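Local coordinates for probable csgAB operon transcriptional regulatory protein (Salmonella typhimurium, PDB 5XP0), which acts as master regulator of curli fimbriae expression and biofilm formation, is needed for csgAB transcription, and is represented here by its atypical receiver domain, at residues M65-A70 with T91-T96; G17-L22 with D56-C61; T24-Q29 with G45-I50; H110-F115 with G134-S139; T96-P101 with V114-E119. All coordinates share one frame; numbering follows the deposited sequence.

Contact 1 (M65-A70 with T91-T96)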
# COMPACT_ATOMS: atom_id res chain seq x y z
N MET B 65 3.32 -3.18 -11.43
CA MET B 65 2.35 -4.27 -11.27
C MET B 65 2.57 -4.94 -9.93
O MET B 65 3.60 -5.60 -9.74
CB MET B 65 2.55 -5.28 -12.39
CG MET B 65 1.70 -6.54 -12.25
SD MET B 65 0.00 -6.09 -12.40
CE MET B 65 -0.07 -5.44 -14.06
N ASP B 66 1.61 -4.83 -9.02
CA ASP B 66 1.81 -5.33 -7.64
C ASP B 66 1.63 -6.85 -7.57
O ASP B 66 0.52 -7.35 -7.43
CB ASP B 66 0.85 -4.63 -6.69
CG ASP B 66 1.18 -4.93 -5.21
OD1 ASP B 66 2.02 -5.81 -4.94
OD2 ASP B 66 0.64 -4.23 -4.33
N MET B 67 2.75 -7.56 -7.52
CA MET B 67 2.72 -9.02 -7.53
C MET B 67 2.12 -9.60 -6.26
O MET B 67 1.62 -10.72 -6.29
CB MET B 67 4.13 -9.53 -7.73
CG MET B 67 4.63 -9.25 -9.10
SD MET B 67 3.75 -10.14 -10.37
CE MET B 67 4.32 -11.78 -10.03
N MET B 68 2.11 -8.87 -5.16
CA MET B 68 1.47 -9.40 -3.96
C MET B 68 -0.04 -9.44 -4.08
O MET B 68 -0.69 -10.11 -3.27
CB MET B 68 1.81 -8.55 -2.74
CG MET B 68 3.09 -8.89 -2.02
SD MET B 68 3.30 -7.76 -0.60
CE MET B 68 5.01 -8.15 -0.14
N GLU B 69 -0.62 -8.71 -5.03
CA GLU B 69 -2.06 -8.70 -5.22
C GLU B 69 -2.47 -9.54 -6.41
O GLU B 69 -3.65 -9.58 -6.75
CB GLU B 69 -2.54 -7.26 -5.42
CG GLU B 69 -2.25 -6.37 -4.23
CD GLU B 69 -2.87 -6.91 -2.96
OE1 GLU B 69 -4.05 -7.32 -3.00
OE2 GLU B 69 -2.17 -6.98 -1.94
N ALA B 70 -1.53 -10.24 -7.03
CA ALA B 70 -1.77 -10.98 -8.27
C ALA B 70 -1.82 -12.46 -7.95
O ALA B 70 -1.09 -12.94 -7.09
CB ALA B 70 -0.67 -10.71 -9.30
N THR B 91 6.73 -2.50 -18.24
CA THR B 91 6.18 -3.15 -17.07
C THR B 91 7.31 -3.42 -16.09
O THR B 91 8.36 -3.96 -16.47
CB THR B 91 5.46 -4.47 -17.42
OG1 THR B 91 4.30 -4.19 -18.23
CG2 THR B 91 4.99 -5.17 -16.13
N LEU B 92 7.09 -3.03 -14.85
CA LEU B 92 7.96 -3.44 -13.76
C LEU B 92 7.11 -4.11 -12.70
O LEU B 92 6.01 -3.65 -12.39
CB LEU B 92 8.68 -2.24 -13.18
CG LEU B 92 9.76 -1.75 -14.15
CD1 LEU B 92 9.26 -0.53 -14.82
CD2 LEU B 92 11.02 -1.45 -13.37
N LEU B 93 7.63 -5.19 -12.16
CA LEU B 93 6.92 -5.95 -11.14
C LEU B 93 7.31 -5.43 -9.76
O LEU B 93 8.48 -5.22 -9.47
CB LEU B 93 7.26 -7.42 -11.26
CG LEU B 93 7.03 -8.00 -12.65
CD1 LEU B 93 7.37 -9.52 -12.61
CD2 LEU B 93 5.61 -7.79 -13.18
N LEU B 94 6.31 -5.19 -8.95
CA LEU B 94 6.49 -4.64 -7.63
C LEU B 94 6.18 -5.71 -6.59
O LEU B 94 5.34 -6.58 -6.83
CB LEU B 94 5.56 -3.43 -7.46
CG LEU B 94 5.68 -2.58 -6.21
CD1 LEU B 94 6.94 -1.72 -6.34
CD2 LEU B 94 4.41 -1.69 -6.05
N ASN B 95 6.86 -5.64 -5.45
CA ASN B 95 6.63 -6.58 -4.34
C ASN B 95 6.73 -8.02 -4.81
O ASN B 95 5.91 -8.86 -4.45
CB ASN B 95 5.28 -6.36 -3.66
CG ASN B 95 5.13 -4.99 -3.04
OD1 ASN B 95 6.03 -4.46 -2.37
ND2 ASN B 95 3.97 -4.38 -3.27
N THR B 96 7.74 -8.30 -5.63
CA THR B 96 7.85 -9.60 -6.28
C THR B 96 8.34 -10.66 -5.32
O THR B 96 9.33 -10.43 -4.60
CB THR B 96 8.81 -9.55 -7.47
OG1 THR B 96 8.42 -8.49 -8.37
CG2 THR B 96 8.77 -10.88 -8.21

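Contact 2 (G17-L22 with D56-C61)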
# COMPACT_ATOMS: atom_id res chain seq x y z
N GLY B 17 6.06 10.42 -22.86
CA GLY B 17 7.24 10.66 -22.10
C GLY B 17 7.27 9.52 -21.14
O GLY B 17 7.79 8.42 -21.37
N HIS B 18 6.66 9.80 -20.04
CA HIS B 18 6.63 8.87 -18.99
C HIS B 18 5.59 9.19 -18.00
O HIS B 18 5.40 10.25 -17.64
CB HIS B 18 7.92 8.99 -18.26
CG HIS B 18 9.14 8.90 -19.09
ND1 HIS B 18 9.81 10.00 -19.53
CD2 HIS B 18 9.85 7.84 -19.49
CE1 HIS B 18 10.88 9.63 -20.19
NE2 HIS B 18 10.94 8.32 -20.17
N THR B 19 4.91 8.21 -17.59
CA THR B 19 3.91 8.38 -16.56
C THR B 19 3.76 7.08 -15.77
O THR B 19 3.85 5.98 -16.32
CB THR B 19 2.57 8.82 -17.15
OG1 THR B 19 1.63 9.02 -16.09
CG2 THR B 19 2.04 7.80 -18.11
N LEU B 20 3.49 7.21 -14.48
CA LEU B 20 3.43 6.03 -13.65
C LEU B 20 2.00 5.51 -13.58
O LEU B 20 1.05 6.27 -13.39
CB LEU B 20 3.89 6.30 -12.23
CG LEU B 20 5.33 6.64 -11.91
CD1 LEU B 20 5.37 6.89 -10.41
CD2 LEU B 20 6.25 5.49 -12.30
N LEU B 21 1.86 4.19 -13.68
CA LEU B 21 0.57 3.55 -13.51
C LEU B 21 0.76 2.46 -12.47
O LEU B 21 1.38 1.43 -12.74
CB LEU B 21 0.06 2.98 -14.82
CG LEU B 21 -1.27 2.25 -14.71
CD1 LEU B 21 -2.34 3.14 -14.08
CD2 LEU B 21 -1.70 1.84 -16.10
N LEU B 22 0.31 2.72 -11.25
CA LEU B 22 0.50 1.78 -10.17
C LEU B 22 -0.74 0.90 -10.11
O LEU B 22 -1.84 1.36 -9.78
CB LEU B 22 0.77 2.54 -8.88
CG LEU B 22 0.66 1.69 -7.61
CD1 LEU B 22 1.70 0.63 -7.60
CD2 LEU B 22 0.93 2.58 -6.46
N ASP B 56 -8.19 2.27 -21.35
CA ASP B 56 -7.37 3.40 -21.75
C ASP B 56 -6.04 3.32 -21.00
O ASP B 56 -5.99 3.52 -19.78
CB ASP B 56 -8.08 4.72 -21.45
N ILE B 57 -4.97 3.03 -21.73
CA ILE B 57 -3.61 3.04 -21.19
C ILE B 57 -2.78 3.97 -22.05
O ILE B 57 -2.55 3.69 -23.24
CB ILE B 57 -3.00 1.63 -21.15
N SER B 58 -2.31 5.06 -21.45
CA SER B 58 -1.55 6.08 -22.14
C SER B 58 -0.23 5.52 -22.68
O SER B 58 0.26 4.48 -22.25
CB SER B 58 -1.28 7.25 -21.20
OG SER B 58 -0.41 8.19 -21.80
N ALA B 59 0.35 6.26 -23.63
CA ALA B 59 1.49 5.77 -24.40
C ALA B 59 2.77 5.63 -23.57
O ALA B 59 3.50 4.65 -23.73
CB ALA B 59 1.73 6.71 -25.59
N GLY B 60 3.09 6.58 -22.72
CA GLY B 60 4.37 6.51 -22.02
C GLY B 60 4.37 5.70 -20.74
O GLY B 60 5.27 5.84 -19.90
N CYS B 61 3.36 4.85 -20.55
CA CYS B 61 3.09 4.31 -19.23
C CYS B 61 4.22 3.41 -18.72
O CYS B 61 4.68 2.48 -19.38
CB CYS B 61 1.78 3.54 -19.24
SG CYS B 61 0.34 4.61 -19.28

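Contact 3 (T24-Q29 with G45-I50)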
# COMPACT_ATOMS: atom_id res chain seq x y z
N THR B 24 -2.52 -2.00 -8.33
CA THR B 24 -2.45 -2.65 -7.03
C THR B 24 -3.84 -2.63 -6.41
O THR B 24 -4.84 -2.29 -7.05
CB THR B 24 -1.43 -1.92 -6.16
OG1 THR B 24 -1.31 -2.59 -4.89
CG2 THR B 24 -1.89 -0.51 -5.99
N LYS B 25 -3.90 -2.97 -5.13
CA LYS B 25 -5.14 -2.81 -4.38
C LYS B 25 -5.23 -1.37 -3.92
O LYS B 25 -4.31 -0.89 -3.23
CB LYS B 25 -5.14 -3.70 -3.15
CG LYS B 25 -6.35 -3.46 -2.22
CD LYS B 25 -6.27 -4.36 -0.99
CE LYS B 25 -6.60 -5.80 -1.24
NZ LYS B 25 -7.00 -6.45 0.07
N PRO B 26 -6.29 -0.63 -4.26
CA PRO B 26 -6.32 0.77 -3.86
C PRO B 26 -6.39 0.82 -2.34
O PRO B 26 -7.08 0.03 -1.70
CB PRO B 26 -7.60 1.32 -4.53
CG PRO B 26 -7.94 0.36 -5.57
CD PRO B 26 -7.45 -0.98 -5.10
N SER B 27 -5.62 1.70 -1.77
CA SER B 27 -5.46 1.78 -0.33
C SER B 27 -4.77 3.09 -0.05
O SER B 27 -4.06 3.63 -0.91
CB SER B 27 -4.62 0.62 0.21
OG SER B 27 -3.27 0.76 -0.22
N LEU B 28 -4.92 3.56 1.19
CA LEU B 28 -4.18 4.76 1.57
C LEU B 28 -2.69 4.55 1.36
O LEU B 28 -1.97 5.47 0.96
CB LEU B 28 -4.44 5.13 3.02
CG LEU B 28 -3.79 6.47 3.39
CD1 LEU B 28 -4.50 7.63 2.68
CD2 LEU B 28 -3.83 6.68 4.83
N GLN B 29 -2.18 3.35 1.67
CA GLN B 29 -0.74 3.19 1.54
C GLN B 29 -0.29 3.18 0.08
O GLN B 29 0.79 3.69 -0.22
CB GLN B 29 -0.23 1.97 2.27
CG GLN B 29 -0.83 0.72 1.89
CD GLN B 29 -2.03 0.35 2.75
OE1 GLN B 29 -2.90 1.18 3.03
NE2 GLN B 29 -2.08 -0.91 3.18
N GLY B 45 1.29 10.42 -12.41
CA GLY B 45 1.00 9.02 -12.13
C GLY B 45 -0.43 8.84 -11.68
O GLY B 45 -1.11 9.80 -11.31
N LYS B 46 -0.86 7.59 -11.72
CA LYS B 46 -2.21 7.23 -11.28
C LYS B 46 -2.18 5.85 -10.69
O LYS B 46 -1.31 5.03 -11.02
CB LYS B 46 -3.22 7.23 -12.45
CG LYS B 46 -3.31 8.49 -13.29
CD LYS B 46 -4.05 9.61 -12.55
CE LYS B 46 -3.73 10.99 -13.10
NZ LYS B 46 -4.40 12.05 -12.29
N LEU B 47 -3.19 5.58 -9.88
CA LEU B 47 -3.42 4.30 -9.25
C LEU B 47 -4.54 3.59 -9.99
O LEU B 47 -5.54 4.22 -10.32
CB LEU B 47 -3.83 4.54 -7.80
CG LEU B 47 -3.73 3.50 -6.71
CD1 LEU B 47 -4.00 4.20 -5.37
CD2 LEU B 47 -4.74 2.40 -6.94
N HIS B 48 -4.39 2.31 -10.25
CA HIS B 48 -5.49 1.55 -10.87
C HIS B 48 -5.71 0.24 -10.12
O HIS B 48 -4.77 -0.51 -9.89
CB HIS B 48 -5.21 1.26 -12.34
CG HIS B 48 -6.26 0.42 -13.00
ND1 HIS B 48 -7.38 0.96 -13.58
CD2 HIS B 48 -6.38 -0.92 -13.12
CE1 HIS B 48 -8.12 -0.01 -14.09
NE2 HIS B 48 -7.54 -1.16 -13.82
N ASN B 49 -6.97 -0.06 -9.82
CA ASN B 49 -7.33 -1.29 -9.12
C ASN B 49 -7.00 -2.50 -9.97
O ASN B 49 -7.62 -2.71 -11.03
CB ASN B 49 -8.83 -1.29 -8.82
CG ASN B 49 -9.21 -2.38 -7.85
OD1 ASN B 49 -8.55 -3.43 -7.76
ND2 ASN B 49 -10.24 -2.12 -7.07
N ILE B 50 -6.08 -3.33 -9.48
CA ILE B 50 -5.62 -4.54 -10.17
C ILE B 50 -6.76 -5.49 -10.47
O ILE B 50 -6.66 -6.32 -11.40
CB ILE B 50 -4.56 -5.24 -9.30
CG1 ILE B 50 -3.91 -6.37 -10.08
CG2 ILE B 50 -5.17 -5.76 -7.96
CD1 ILE B 50 -2.61 -6.88 -9.45

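Contact 4 (H110-F115 with G134-S139)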
# COMPACT_ATOMS: atom_id res chain seq x y z
N HIS B 110 6.68 -6.56 -22.39
CA HIS B 110 7.34 -5.27 -22.10
C HIS B 110 8.06 -5.25 -20.75
O HIS B 110 8.13 -4.22 -20.07
CB HIS B 110 6.33 -4.12 -22.18
CG HIS B 110 5.48 -4.17 -23.40
ND1 HIS B 110 4.13 -4.41 -23.36
CD2 HIS B 110 5.81 -4.07 -24.71
CE1 HIS B 110 3.65 -4.42 -24.59
NE2 HIS B 110 4.65 -4.23 -25.43
N ILE B 111 8.65 -6.36 -20.36
CA ILE B 111 9.17 -6.42 -19.00
C ILE B 111 10.47 -5.62 -18.94
O ILE B 111 11.39 -5.80 -19.75
CB ILE B 111 9.34 -7.88 -18.55
CG1 ILE B 111 9.83 -7.93 -17.10
CG2 ILE B 111 10.23 -8.65 -19.51
CD1 ILE B 111 8.77 -7.55 -16.09
N ASN B 112 10.52 -4.67 -18.00
CA ASN B 112 11.65 -3.76 -17.84
C ASN B 112 12.29 -3.78 -16.46
O ASN B 112 13.30 -3.11 -16.28
CB ASN B 112 11.22 -2.33 -18.14
CG ASN B 112 11.30 -1.99 -19.60
OD1 ASN B 112 12.20 -1.29 -20.02
ND2 ASN B 112 10.35 -2.48 -20.39
N GLY B 113 11.75 -4.50 -15.50
CA GLY B 113 12.40 -4.54 -14.21
C GLY B 113 11.57 -5.34 -13.24
O GLY B 113 10.40 -5.64 -13.48
N VAL B 114 12.22 -5.68 -12.13
CA VAL B 114 11.63 -6.47 -11.07
C VAL B 114 12.10 -5.87 -9.75
O VAL B 114 13.30 -5.80 -9.49
CB VAL B 114 12.02 -7.95 -11.14
CG1 VAL B 114 11.41 -8.65 -9.96
CG2 VAL B 114 11.60 -8.55 -12.47
N PHE B 115 11.16 -5.42 -8.94
CA PHE B 115 11.46 -4.94 -7.60
C PHE B 115 11.07 -6.01 -6.60
O PHE B 115 9.94 -6.49 -6.61
CB PHE B 115 10.68 -3.66 -7.33
CG PHE B 115 11.12 -2.52 -8.17
CD1 PHE B 115 12.38 -1.99 -8.00
CD2 PHE B 115 10.28 -1.97 -9.13
CE1 PHE B 115 12.81 -0.95 -8.79
CE2 PHE B 115 10.69 -0.93 -9.90
CZ PHE B 115 11.98 -0.40 -9.73
N GLY B 134 16.16 5.07 -19.70
CA GLY B 134 16.25 4.02 -20.69
C GLY B 134 16.89 2.74 -20.20
O GLY B 134 17.22 1.88 -21.02
N GLU B 135 17.09 2.60 -18.89
CA GLU B 135 17.70 1.40 -18.32
C GLU B 135 16.66 0.42 -17.78
O GLU B 135 15.61 0.83 -17.27
CB GLU B 135 18.64 1.79 -17.19
CG GLU B 135 19.67 2.84 -17.61
CD GLU B 135 20.63 3.22 -16.50
OE1 GLU B 135 20.61 2.59 -15.42
OE2 GLU B 135 21.42 4.15 -16.71
N CYS B 136 17.01 -0.86 -17.78
CA CYS B 136 16.16 -1.81 -17.09
C CYS B 136 16.67 -1.98 -15.66
O CYS B 136 17.75 -1.54 -15.30
CB CYS B 136 16.11 -3.14 -17.83
SG CYS B 136 15.26 -3.07 -19.45
N TYR B 137 15.84 -2.61 -14.83
CA TYR B 137 16.18 -2.87 -13.43
C TYR B 137 16.09 -4.36 -13.18
O TYR B 137 15.08 -4.87 -12.70
CB TYR B 137 15.23 -2.10 -12.47
CG TYR B 137 15.75 -2.11 -11.04
CD1 TYR B 137 16.83 -1.32 -10.68
CD2 TYR B 137 15.20 -2.93 -10.08
CE1 TYR B 137 17.33 -1.32 -9.38
CE2 TYR B 137 15.68 -2.94 -8.78
CZ TYR B 137 16.75 -2.13 -8.44
OH TYR B 137 17.21 -2.14 -7.15
N PHE B 138 17.18 -5.05 -13.49
CA PHE B 138 17.31 -6.48 -13.33
C PHE B 138 18.65 -6.76 -12.67
O PHE B 138 19.64 -6.07 -12.90
CB PHE B 138 17.28 -7.22 -14.67
CG PHE B 138 16.02 -7.06 -15.44
CD1 PHE B 138 14.81 -7.58 -14.96
CD2 PHE B 138 16.04 -6.43 -16.68
CE1 PHE B 138 13.66 -7.43 -15.70
CE2 PHE B 138 14.88 -6.28 -17.41
CZ PHE B 138 13.70 -6.79 -16.94
N SER B 139 18.69 -7.82 -11.87
CA SER B 139 20.00 -8.29 -11.45
C SER B 139 20.82 -8.69 -12.67
O SER B 139 20.31 -8.95 -13.75
CB SER B 139 19.86 -9.47 -10.49
OG SER B 139 19.25 -10.57 -11.13

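Contact 5 (T96-P101 with V114-E119)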
# COMPACT_ATOMS: atom_id res chain seq x y z
N THR B 96 7.74 -8.30 -5.63
CA THR B 96 7.85 -9.60 -6.28
C THR B 96 8.34 -10.66 -5.32
O THR B 96 9.33 -10.43 -4.60
CB THR B 96 8.81 -9.55 -7.47
OG1 THR B 96 8.42 -8.49 -8.37
CG2 THR B 96 8.77 -10.88 -8.21
N PRO B 97 7.71 -11.83 -5.30
CA PRO B 97 8.23 -12.90 -4.45
C PRO B 97 9.67 -13.17 -4.78
O PRO B 97 10.06 -13.25 -5.96
CB PRO B 97 7.34 -14.10 -4.79
CG PRO B 97 6.09 -13.51 -5.25
CD PRO B 97 6.44 -12.21 -5.93
N ASP B 98 10.49 -13.31 -3.75
CA ASP B 98 11.77 -13.95 -3.98
C ASP B 98 11.43 -15.24 -4.71
O ASP B 98 10.39 -15.84 -4.47
CB ASP B 98 12.49 -14.22 -2.66
CG ASP B 98 12.80 -12.94 -1.90
OD1 ASP B 98 13.57 -12.11 -2.42
OD2 ASP B 98 12.26 -12.76 -0.79
N ASP B 99 12.26 -15.61 -5.67
CA ASP B 99 12.14 -16.89 -6.36
C ASP B 99 10.87 -16.98 -7.22
O ASP B 99 10.45 -18.08 -7.61
CB ASP B 99 12.21 -18.11 -5.42
CG ASP B 99 11.01 -18.24 -4.49
OD1 ASP B 99 11.22 -18.28 -3.26
OD2 ASP B 99 9.86 -18.28 -4.98
N TYR B 100 10.21 -15.86 -7.51
CA TYR B 100 9.33 -15.85 -8.66
C TYR B 100 10.19 -16.29 -9.83
O TYR B 100 11.28 -15.71 -10.03
CB TYR B 100 8.73 -14.46 -8.89
CG TYR B 100 7.71 -14.33 -10.00
CD1 TYR B 100 6.59 -15.13 -10.05
CD2 TYR B 100 7.87 -13.37 -10.99
CE1 TYR B 100 5.66 -15.00 -11.06
CE2 TYR B 100 6.96 -13.24 -12.01
CZ TYR B 100 5.84 -14.03 -12.04
OH TYR B 100 4.92 -13.88 -13.06
N PRO B 101 9.81 -17.33 -10.58
CA PRO B 101 10.77 -17.91 -11.53
C PRO B 101 11.12 -16.96 -12.67
O PRO B 101 10.31 -16.17 -13.13
CB PRO B 101 10.04 -19.16 -12.06
CG PRO B 101 9.02 -19.48 -11.02
CD PRO B 101 8.60 -18.16 -10.44
N VAL B 114 12.22 -5.68 -12.13
CA VAL B 114 11.63 -6.47 -11.07
C VAL B 114 12.10 -5.87 -9.75
O VAL B 114 13.30 -5.80 -9.49
CB VAL B 114 12.02 -7.95 -11.14
CG1 VAL B 114 11.41 -8.65 -9.96
CG2 VAL B 114 11.60 -8.55 -12.47
N PHE B 115 11.16 -5.42 -8.94
CA PHE B 115 11.46 -4.94 -7.60
C PHE B 115 11.07 -6.01 -6.60
O PHE B 115 9.94 -6.49 -6.61
CB PHE B 115 10.68 -3.66 -7.33
CG PHE B 115 11.12 -2.52 -8.17
CD1 PHE B 115 12.38 -1.99 -8.00
CD2 PHE B 115 10.28 -1.97 -9.13
CE1 PHE B 115 12.81 -0.95 -8.79
CE2 PHE B 115 10.69 -0.93 -9.90
CZ PHE B 115 11.98 -0.40 -9.73
N TYR B 116 12.00 -6.38 -5.72
CA TYR B 116 11.70 -7.34 -4.64
C TYR B 116 11.50 -6.68 -3.27
O TYR B 116 10.80 -7.24 -2.41
CB TYR B 116 12.85 -8.36 -4.53
CG TYR B 116 13.07 -9.19 -5.72
CD1 TYR B 116 12.30 -10.33 -5.94
CD2 TYR B 116 14.05 -8.86 -6.65
CE1 TYR B 116 12.49 -11.10 -7.03
CE2 TYR B 116 14.24 -9.63 -7.76
CZ TYR B 116 13.46 -10.74 -7.95
OH TYR B 116 13.68 -11.51 -9.05
N ALA B 117 12.11 -5.52 -3.06
CA ALA B 117 12.24 -4.97 -1.71
C ALA B 117 10.89 -4.46 -1.24
O ALA B 117 10.19 -3.76 -1.96
CB ALA B 117 13.25 -3.82 -1.68
N THR B 118 10.53 -4.82 -0.02
CA THR B 118 9.33 -4.30 0.62
C THR B 118 9.67 -3.23 1.65
O THR B 118 8.76 -2.65 2.25
CB THR B 118 8.53 -5.48 1.22
OG1 THR B 118 7.69 -6.09 0.21
CG2 THR B 118 7.67 -5.08 2.42
N GLU B 119 10.95 -2.91 1.83
CA GLU B 119 11.36 -1.95 2.85
C GLU B 119 12.21 -0.79 2.36
O GLU B 119 12.42 0.16 3.13
CB GLU B 119 12.14 -2.68 3.95
CG GLU B 119 11.41 -3.86 4.58
CD GLU B 119 12.28 -4.64 5.54
OE1 GLU B 119 13.53 -4.55 5.43
OE2 GLU B 119 11.73 -5.36 6.40
O HOH W 1 9.89 -9.59 -1.92
O HOH W 2 12.83 -14.21 -8.78

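Contact 1 (M65-A70 with T91-T96)
Thr91 makes the loosest approach, its CG2 lying 4.5 Å from Met65 CB. At the next residue the parallel pairing of the two strands takes hold. Leu92 O accepts from Met65 N at 2.9 Å in a nearly straight bond (173°). Leu93 faces the same side of the sheet as Met65. Its CD2 rests 4.0 Å from Met65 CB, and its CB meets Met67 CG at 3.9 Å. Leu94 N donates to Met65 O, and Leu94 O accepts from Met67 N at 2.9 Å. Asn95 follows with a positive phi. Asn95 ND2 donates to Asp66 OD1 at 2.9 Å, with OD1 in the amide plane. Asp66 CG is anti to the backbone N (chi1 -170°), which carries the carboxylate to Asn95. The carboxylate is turned 53° from the amide. OD1 takes ND2 on one face and Met68 N on the other, the latter closing an Asx turn. OD2 has its own partners, Thr24 OG1 and Gln29 NE2 of the second subunit. Together these hold the carboxylate. Met68 crosses Asn95, with CG 3.7 Å from Asn95 CB. Thr96 OG1, bonded to Phe115 O, lies 3.9 Å from Met67 CG. Asp66 ends the third strand, where canonical receivers carry the phospho-acceptor aspartate. The contact joins strands 61-66 and 90-94 within the sheet. Helix 72-83 covers Met65 and Met67, while Leu94 meets Leu22 of strand 19-24.

Contact 2 (G17-L22 with D56-C61)
Thr19 and Cys61 form the parallel bridge at which strands 19-24 and 61-66 of the receiver sheet begin to pair. The bridge is made mostly by backbone atoms. Thr19 N donates to Gly60 O at 3.3 Å, a weak hydrogen bond with an angle of 150°. The same oxygen receives a CA-H...O contact from His18 CA at 3.4 Å. A second contact of this kind joins Cys61 CA to Thr19 O, also at 3.4 Å. Gly60 lies in a type I turn from Ser58 to Cys61 and passes close to the backbone of Gly17 and His18, with no side chain in between. On the side of the sheet shared by Thr19 and Cys61, the Thr19 methyl CG2 meets Cys61 SG at 3.8 Å. The torsion of Thr19 (chi1 -178°) sets OG1 anti to the backbone N and leaves CG2 to face the sulfur. OG1 has a weak bond to Thr44 O. Cys61 also packs on Ile89. Thr19 and then Leu21 bond to the backbone of Ile62, and Leu21 also to Leu64. Between segments 17-22 and 56-61 themselves the chemistry is soft: one weak N-H...O bond, two C-H...O contacts and a methyl-sulfur touch. The regular backbone bonds start with Thr19 to Ile62.

Contact 3 (T24-Q29 with G45-I50)
Thr24 and Asn49 form one parallel bridge, after which the backbones part, the touching parts running 120° from each other. Thr24 N donates to His48 O at 3.1 Å. Thr24 O in turn accepts from Ile50 N at 2.9 Å, with the donor 39° out of the carbonyl plane. Asn49 CA adds a CA-H...O contact to Thr24 O at 3.4 Å. Past this point segment 24-29 turns away from the sheet, and side chains take over. The Pro26 ring lies across the Asn49 side chain at about a right angle. Its CD is 3.6 Å from Asn49 CG, and its CG is 3.7 Å from Asn49 ND2. Asn49 OD1 also accepts from Gln51 N. Leu47 reaches in next to the same proline. Leu47 CG is anti to the backbone N (chi1 -160°), and the CD2 branch comes 3.9 Å from Pro26 CB. Thr24 CG2 sits loosely by this methyl. At the other end, Ile50 CG2 packs on the Thr24 carbonyl, 3.6 Å from its oxygen. Ser27 is the N-cap of helix 28-41, with OG bonded to Ala30 N, and Lys25 NZ makes a salt bridge with Glu69 of the second subunit. The contact joins the two strands of the beta-alpha-beta unit 19-24, 28-41, 45-49 near the N-terminal end of its helix. Proline has no N-H to give, which is consistent with the pairing stopping at Thr24 and with an apolar ring lying against the edge strand beyond it.

Contact 4 (H110-F115 with G134-S139)
Asn112 O is met by two groups of segment 134-139. Tyr137 N donates to it at 3.0 Å in the carbonyl plane (163° at the hydrogen), and Cys136 CB presses in at 3.2 Å. Tyr137 O returns the bond two residues on, accepting from Val114 N at 3.0 Å. Between these bonds Gly113 and Tyr137 come together as a single bridge. Gly113 has no side chain to stand against Tyr137 CB. Its bare CA makes a CA-H...O contact with Tyr137 O and lies over one face of the Phe138 ring, 4.0 Å from the centroid. This is a CH-pi contact. At the edge of that ring lie Val114 CG2 and, in plane, Ile111 O. Ile111 CG1 is 4.0 Å from Phe138 CZ. Phe138 also packs on Ala143 and Leu146 of helix 140-147. Tyr137 goes to another neighbour. Its torsion (chi1 -167°) places CG anti to the backbone N, and the ring comes up against Phe115. The two planes are 30° apart and slid past each other, with centroids 4.8 Å apart. Phe115 CE1 lies over one face of the tyrosine ring, 3.4 Å from Tyr137 CD2. Phe115 also packs on Val124 and Leu128 of helix 121-132. Asn112 holds its own amide in place by an ND2 bond to His110 O. The linker after helix 121-132 pairs at a single bridge with edge strand 111-114. It leads into helix 140-147, which appears to be an addition to the usual (beta-alpha)5 receiver fold.

Contact 5 (T96-P101 with V114-E119)
Thr96 and Phe115 make the firm part of a contact between two loops at the C-terminal ends of the receiver strands 90-94 and 111-114. Phe115 O accepts twice from one residue. Thr96 N reaches it in the carbonyl plane at 3.0 Å (164°), and Thr96 OG1 comes from above that plane at 3.1 Å. The torsion of Thr96 (chi1 -54°) keeps OG1 beside its own N, which is why both donors face one oxygen. Val114 CG1 packs against Thr96, 3.7 Å from its CB, and also lies over one face of the Tyr116 ring. Helix 102-107 touches this inner side, with Ile105 against Val114 and Tyr116. The outer side is looser. There the edge of the Tyr116 ring faces two carbonyls: CD1 is 3.3 Å from Thr96 O, and CE1 is 3.4 Å from Pro97 O. Pro97 to Tyr100 form a type II turn. Asp98 is poorly ordered and approaches the ring only distantly. Water fills in for direct bonds on this side. One water joins the Tyr116 hydroxyl to Tyr100 O. Another donates to Tyr116 O and to Thr96 O, the latter at 2.9 Å.

How the contacts relate
From the N terminus, contact 2 opens first and closes the long loop from strand 19-24 to the start of strand 61-66. Contact 3 is nested inside that loop and brings edge strand 45-49 against strand 19-24. Contact 1 then follows in series and links strand 61-66 to strand 90-94. Contact 5 begins at Thr96, where contact 1 ends, and joins the two loops that follow strands 90-94 and 111-114. Contact 4 overlaps it at Val114 and Phe115 and ties the other edge strand to the linker before the last helix. Together they span the sheet from edge to edge. Contacts 1, 3 and 5 also touch the second subunit.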